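Local coordinates for protein endosialidase (Enterobacteria phage phi92, PDB 4HIZ) that cleaves sialic acid polymers internally, hydrolysing alpha-2,8 and alpha-2,9 linkages, probably in the capsule of its bacterial host, at residues A[288-300]-A[348-360]. Residues are numbered along the deposited sequence; the frame is centred on the assembly and turned at random.
With EDO (1,2-ethanediol), chain J.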
loop_
_atom_site.group_PDB
_atom_site.type_symbol
_atom_site.label_atom_id
_atom_site.label_comp_id
_atom_site.label_asym_id
_atom_site.label_seq_id
_atom_site.Cartn_x
_atom_site.Cartn_y
_atom_site.Cartn_z
ATOM N N CYS A 288 -14.499 -43.639 0.795
ATOM C CA CYS A 288 -14.815 -42.187 0.817
ATOM C C CYS A 288 -13.738 -41.366 1.548
ATOM O O CYS A 288 -13.312 -41.710 2.658
ATOM C CB CYS A 288 -16.207 -41.926 1.475
ATOM S SG CYS A 288 -16.771 -40.202 1.314
ATOM N N VAL A 289 -13.295 -40.282 0.913
ATOM C CA VAL A 289 -12.477 -39.285 1.630
ATOM C C VAL A 289 -13.195 -37.953 1.573
ATOM O O VAL A 289 -13.565 -37.462 0.503
ATOM C CB VAL A 289 -11.060 -39.167 1.023
ATOM C CG1 VAL A 289 -10.214 -38.019 1.725
ATOM C CG2 VAL A 289 -10.316 -40.502 1.160
ATOM N N THR A 290 -13.417 -37.383 2.742
ATOM C CA THR A 290 -14.064 -36.069 2.817
ATOM C C THR A 290 -12.986 -35.006 2.651
ATOM O O THR A 290 -13.130 -34.082 1.845
ATOM C CB THR A 290 -14.770 -35.907 4.157
ATOM O OG1 THR A 290 -15.812 -36.884 4.244
ATOM C CG2 THR A 290 -15.439 -34.536 4.277
ATOM N N GLU A 291 -11.917 -35.145 3.422
ATOM C CA GLU A 291 -10.795 -34.194 3.367
ATOM C C GLU A 291 -9.509 -34.896 3.666
ATOM O O GLU A 291 -9.474 -35.775 4.528
ATOM C CB GLU A 291 -10.924 -33.042 4.410
ATOM C CG GLU A 291 -12.016 -32.034 4.103
ATOM C CD GLU A 291 -12.275 -31.055 5.246
ATOM O OE1 GLU A 291 -11.937 -31.376 6.394
ATOM O OE2 GLU A 291 -12.798 -29.950 5.011
ATOM N N THR A 292 -8.450 -34.508 2.951
ATOM C CA THR A 292 -7.073 -34.752 3.390
ATOM C C THR A 292 -6.596 -33.503 4.145
ATOM O O THR A 292 -6.947 -32.357 3.773
ATOM C CB THR A 292 -6.122 -35.066 2.217
ATOM O OG1 THR A 292 -6.126 -34.020 1.242
ATOM C CG2 THR A 292 -6.550 -36.393 1.487
ATOM N N HIS A 293 -5.808 -33.727 5.189
ATOM C CA HIS A 293 -5.604 -32.670 6.192
ATOM C C HIS A 293 -4.410 -33.010 7.049
ATOM O O HIS A 293 -4.345 -34.125 7.603
ATOM C CB HIS A 293 -6.887 -32.557 7.052
ATOM C CG HIS A 293 -6.808 -31.554 8.174
ATOM N ND1 HIS A 293 -6.319 -31.878 9.423
ATOM C CD2 HIS A 293 -7.210 -30.256 8.254
ATOM C CE1 HIS A 293 -6.430 -30.825 10.228
ATOM N NE2 HIS A 293 -6.978 -29.837 9.543
ATOM N N SER A 294 -3.434 -32.090 7.124
ATOM C CA SER A 294 -2.227 -32.264 7.947
ATOM C C SER A 294 -1.189 -33.153 7.239
ATOM O O SER A 294 -1.518 -33.962 6.345
ATOM C CB SER A 294 -2.563 -32.804 9.364
ATOM O OG SER A 294 -1.534 -32.492 10.294
ATOM N N PHE A 295 0.051 -32.990 7.656
ATOM C CA PHE A 295 1.182 -33.618 6.973
ATOM C C PHE A 295 2.274 -33.779 8.005
ATOM O O PHE A 295 2.569 -32.843 8.765
ATOM C CB PHE A 295 1.672 -32.691 5.836
ATOM C CG PHE A 295 2.865 -33.205 5.098
ATOM C CD1 PHE A 295 4.143 -32.862 5.517
ATOM C CD2 PHE A 295 2.704 -34.011 3.975
ATOM C CE1 PHE A 295 5.290 -33.308 4.804
ATOM C CE2 PHE A 295 3.820 -34.479 3.258
ATOM C CZ PHE A 295 5.113 -34.123 3.676
ATOM N N THR A 296 2.942 -34.934 8.030
ATOM C CA THR A 296 4.145 -35.002 8.864
ATOM C C THR A 296 5.147 -36.012 8.288
ATOM O O THR A 296 4.780 -37.051 7.721
ATOM C CB THR A 296 3.795 -35.346 10.345
ATOM O OG1 THR A 296 4.959 -35.218 11.169
ATOM C CG2 THR A 296 3.262 -36.784 10.471
ATOM N N VAL A 297 6.427 -35.674 8.403
ATOM C CA VAL A 297 7.494 -36.546 7.905
ATOM C C VAL A 297 7.902 -37.587 8.931
ATOM O O VAL A 297 8.134 -37.263 10.091
ATOM C CB VAL A 297 8.724 -35.738 7.512
ATOM C CG1 VAL A 297 9.907 -36.685 7.146
ATOM C CG2 VAL A 297 8.374 -34.844 6.346
ATOM N N ILE A 298 8.015 -38.835 8.493
ATOM C CA ILE A 298 8.486 -39.909 9.357
ATOM C C ILE A 298 9.989 -40.130 9.087
ATOM O O ILE A 298 10.763 -40.310 10.023
ATOM C CB ILE A 298 7.668 -41.186 9.102
ATOM C CG1 ILE A 298 6.259 -41.014 9.696
ATOM C CG2 ILE A 298 8.391 -42.442 9.673
ATOM C CD1 ILE A 298 5.201 -41.651 8.895
ATOM N N ASP A 299 10.406 -40.102 7.816
ATOM C CA ASP A 299 11.823 -40.271 7.471
ATOM C C ASP A 299 12.139 -39.369 6.266
ATOM O O ASP A 299 11.688 -39.648 5.152
ATOM C CB ASP A 299 12.057 -41.753 7.121
ATOM C CG ASP A 299 13.537 -42.120 6.895
ATOM O OD1 ASP A 299 14.326 -41.314 6.395
ATOM O OD2 ASP A 299 13.908 -43.284 7.168
ATOM N N ASP A 300 12.906 -38.301 6.476
ATOM C CA ASP A 300 13.192 -37.353 5.388
ATOM C C ASP A 300 13.969 -37.996 4.235
ATOM O O ASP A 300 13.610 -37.836 3.058
ATOM C CB ASP A 300 14.026 -36.179 5.878
ATOM C CG ASP A 300 13.196 -35.022 6.319
ATOM O OD1 ASP A 300 12.468 -34.407 5.490
ATOM O OD2 ASP A 300 13.295 -34.720 7.526
ATOM N N ALA A 348 -13.290 -35.495 12.787
ATOM C CA ALA A 348 -12.824 -35.010 11.492
ATOM C C ALA A 348 -11.414 -34.464 11.653
ATOM O O ALA A 348 -10.937 -34.279 12.781
ATOM C CB ALA A 348 -13.735 -33.848 11.023
ATOM N N GLU A 349 -10.764 -34.218 10.510
ATOM C CA GLU A 349 -9.607 -33.317 10.443
ATOM C C GLU A 349 -8.531 -33.573 11.471
ATOM O O GLU A 349 -8.232 -32.710 12.307
ATOM C CB GLU A 349 -10.104 -31.868 10.536
ATOM C CG GLU A 349 -10.857 -31.484 9.270
ATOM C CD GLU A 349 -11.509 -30.103 9.334
ATOM O OE1 GLU A 349 -11.387 -29.409 10.373
ATOM O OE2 GLU A 349 -12.168 -29.719 8.338
ATOM N N PRO A 350 -7.913 -34.754 11.408
ATOM C CA PRO A 350 -6.800 -35.043 12.316
ATOM C C PRO A 350 -5.584 -34.145 12.067
ATOM O O PRO A 350 -5.212 -33.943 10.910
ATOM C CB PRO A 350 -6.436 -36.496 11.985
ATOM C CG PRO A 350 -6.893 -36.660 10.530
ATOM C CD PRO A 350 -8.187 -35.868 10.476
ATOM N N CYS A 351 -4.979 -33.643 13.140
ATOM C CA CYS A 351 -3.664 -33.008 13.013
ATOM C C CYS A 351 -2.699 -34.092 13.437
ATOM O O CYS A 351 -2.899 -34.749 14.477
ATOM C CB CYS A 351 -3.535 -31.818 13.956
ATOM S SG CYS A 351 -4.536 -30.386 13.412
ATOM N N ILE A 352 -1.656 -34.295 12.643
ATOM C CA ILE A 352 -0.712 -35.365 12.959
ATOM C C ILE A 352 0.722 -34.856 12.938
ATOM O O ILE A 352 1.088 -34.067 12.059
ATOM C CB ILE A 352 -0.822 -36.562 11.981
ATOM C CG1 ILE A 352 -0.723 -36.113 10.516
ATOM C CG2 ILE A 352 -2.142 -37.291 12.202
ATOM C CD1 ILE A 352 -0.659 -37.307 9.511
ATOM N N LYS A 353 1.526 -35.287 13.913
ATOM C CA LYS A 353 2.943 -34.903 13.956
ATOM C C LYS A 353 3.762 -36.063 14.511
ATOM O O LYS A 353 3.405 -36.665 15.514
ATOM C CB LYS A 353 3.163 -33.657 14.816
ATOM C CG LYS A 353 2.544 -32.362 14.218
ATOM C CD LYS A 353 3.259 -31.962 12.913
ATOM C CE LYS A 353 2.520 -30.825 12.143
ATOM N NZ LYS A 353 1.088 -31.280 11.763
ATOM N N TYR A 354 4.869 -36.342 13.848
ATOM C CA TYR A 354 5.786 -37.405 14.280
ATOM C C TYR A 354 6.991 -36.803 14.971
ATOM O O TYR A 354 7.640 -35.889 14.419
ATOM C CB TYR A 354 6.209 -38.184 13.041
ATOM C CG TYR A 354 7.121 -39.358 13.258
ATOM C CD1 TYR A 354 6.608 -40.601 13.617
ATOM C CD2 TYR A 354 8.486 -39.242 13.036
ATOM C CE1 TYR A 354 7.463 -41.713 13.765
ATOM C CE2 TYR A 354 9.322 -40.337 13.193
ATOM C CZ TYR A 354 8.801 -41.546 13.560
ATOM O OH TYR A 354 9.656 -42.648 13.693
ATOM N N TYR A 355 7.300 -37.306 16.172
ATOM C CA TYR A 355 8.510 -36.887 16.884
ATOM C C TYR A 355 9.170 -38.090 17.520
ATOM O O TYR A 355 8.535 -38.803 18.305
ATOM C CB TYR A 355 8.154 -35.949 18.031
ATOM C CG TYR A 355 7.577 -34.637 17.629
ATOM C CD1 TYR A 355 8.412 -33.576 17.297
ATOM C CD2 TYR A 355 6.206 -34.438 17.608
ATOM C CE1 TYR A 355 7.896 -32.334 16.957
ATOM C CE2 TYR A 355 5.671 -33.204 17.267
ATOM C CZ TYR A 355 6.531 -32.162 16.934
ATOM O OH TYR A 355 6.032 -30.926 16.612
ATOM N N ASP A 356 10.442 -38.305 17.193
ATOM C CA ASP A 356 11.233 -39.316 17.886
ATOM C C ASP A 356 10.542 -40.673 17.928
ATOM O O ASP A 356 10.484 -41.322 18.979
ATOM C CB ASP A 356 11.512 -38.858 19.308
ATOM C CG ASP A 356 12.341 -37.601 19.345
ATOM O OD1 ASP A 356 13.181 -37.423 18.421
ATOM O OD2 ASP A 356 12.158 -36.772 20.275
ATOM N N GLY A 357 10.016 -41.103 16.793
ATOM C CA GLY A 357 9.477 -42.448 16.688
ATOM C C GLY A 357 8.027 -42.590 17.117
ATOM O O GLY A 357 7.476 -43.675 17.023
ATOM N N ILE A 358 7.397 -41.497 17.554
ATOM C CA ILE A 358 6.012 -41.559 18.026
ATOM C C ILE A 358 5.169 -40.645 17.163
ATOM O O ILE A 358 5.560 -39.519 16.876
ATOM C CB ILE A 358 5.893 -41.184 19.512
ATOM C CG1 ILE A 358 6.713 -42.188 20.335
ATOM C CG2 ILE A 358 4.401 -41.194 19.976
ATOM C CD1 ILE A 358 6.655 -41.971 21.791
ATOM N N LEU A 359 4.020 -41.134 16.722
ATOM C CA LEU A 359 3.127 -40.332 15.906
ATOM C C LEU A 359 2.002 -39.871 16.841
ATOM O O LEU A 359 1.344 -40.691 17.464
ATOM C CB LEU A 359 2.555 -41.235 14.786
ATOM C CG LEU A 359 1.581 -40.558 13.811
ATOM C CD1 LEU A 359 2.257 -39.333 13.128
ATOM C CD2 LEU A 359 1.134 -41.630 12.783
ATOM N N TYR A 360 1.791 -38.551 16.937
ATOM C CA TYR A 360 0.696 -37.972 17.739
ATOM C C TYR A 360 -0.391 -37.482 16.818
ATOM O O TYR A 360 -0.119 -37.047 15.700
ATOM C CB TYR A 360 1.249 -36.769 18.546
ATOM C CG TYR A 360 2.340 -37.183 19.511
ATOM C CD1 TYR A 360 2.016 -37.694 20.775
ATOM C CD2 TYR A 360 3.694 -37.091 19.151
ATOM C CE1 TYR A 360 3.009 -38.106 21.672
ATOM C CE2 TYR A 360 4.701 -37.478 20.042
ATOM C CZ TYR A 360 4.348 -37.989 21.294
ATOM O OH TYR A 360 5.328 -38.379 22.173
HETATM C C1 EDO J . 7.219 -32.061 13.430
HETATM O O1 EDO J . 7.422 -30.891 12.625
HETATM C C2 EDO J . 7.054 -33.303 12.555
HETATM O O2 EDO J . 6.492 -32.963 11.264
HETATM O O HOH W 1 0.898 -30.230 9.041
HETATM O O HOH W 2 11.875 -42.388 11.727
#
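His293 ND1 donates to Pro350 O (2.8 Å), which lies in the imidazole plane, although the nitrogen sits well above the carbonyl plane. Ser294 and Thr296 add two more side-chain-to-backbone bonds. Ser294 OG takes the amide of Ile352 at 3.0 Å, nearly straight at 171°, and has a second bond to Asp88. A chi1 of -172° carries Thr296 OG1 away from its own amide N and across to Tyr354 N, from which it accepts at 2.9 Å; it also bonds a 1,2-ethanediol. Lys353 bends back, its NZ gripping Ile352 O, a water shared with Phe295 O, and Asp88 in a salt bridge.

At the start of the strands Glu291 OE1 and Glu349 OE2 come within 2.6 Å, their carboxylates nearly coplanar; Glu349 OE1 pairs with Arg364. Glu349 CB sits over the centre of one His293 face in a CH-pi contact, with Cys351 SG at the ring edge. Farther along, Ile298 CG1 lies over a Tyr354 face, 4.1 Å from its centroid, and Thr296 CG2 meets Leu359 CD1.

Running parallel at 5°, these are the first strands of two successive four-stranded antiparallel sheets, a blade-to-blade contact of the sialidase beta-propeller.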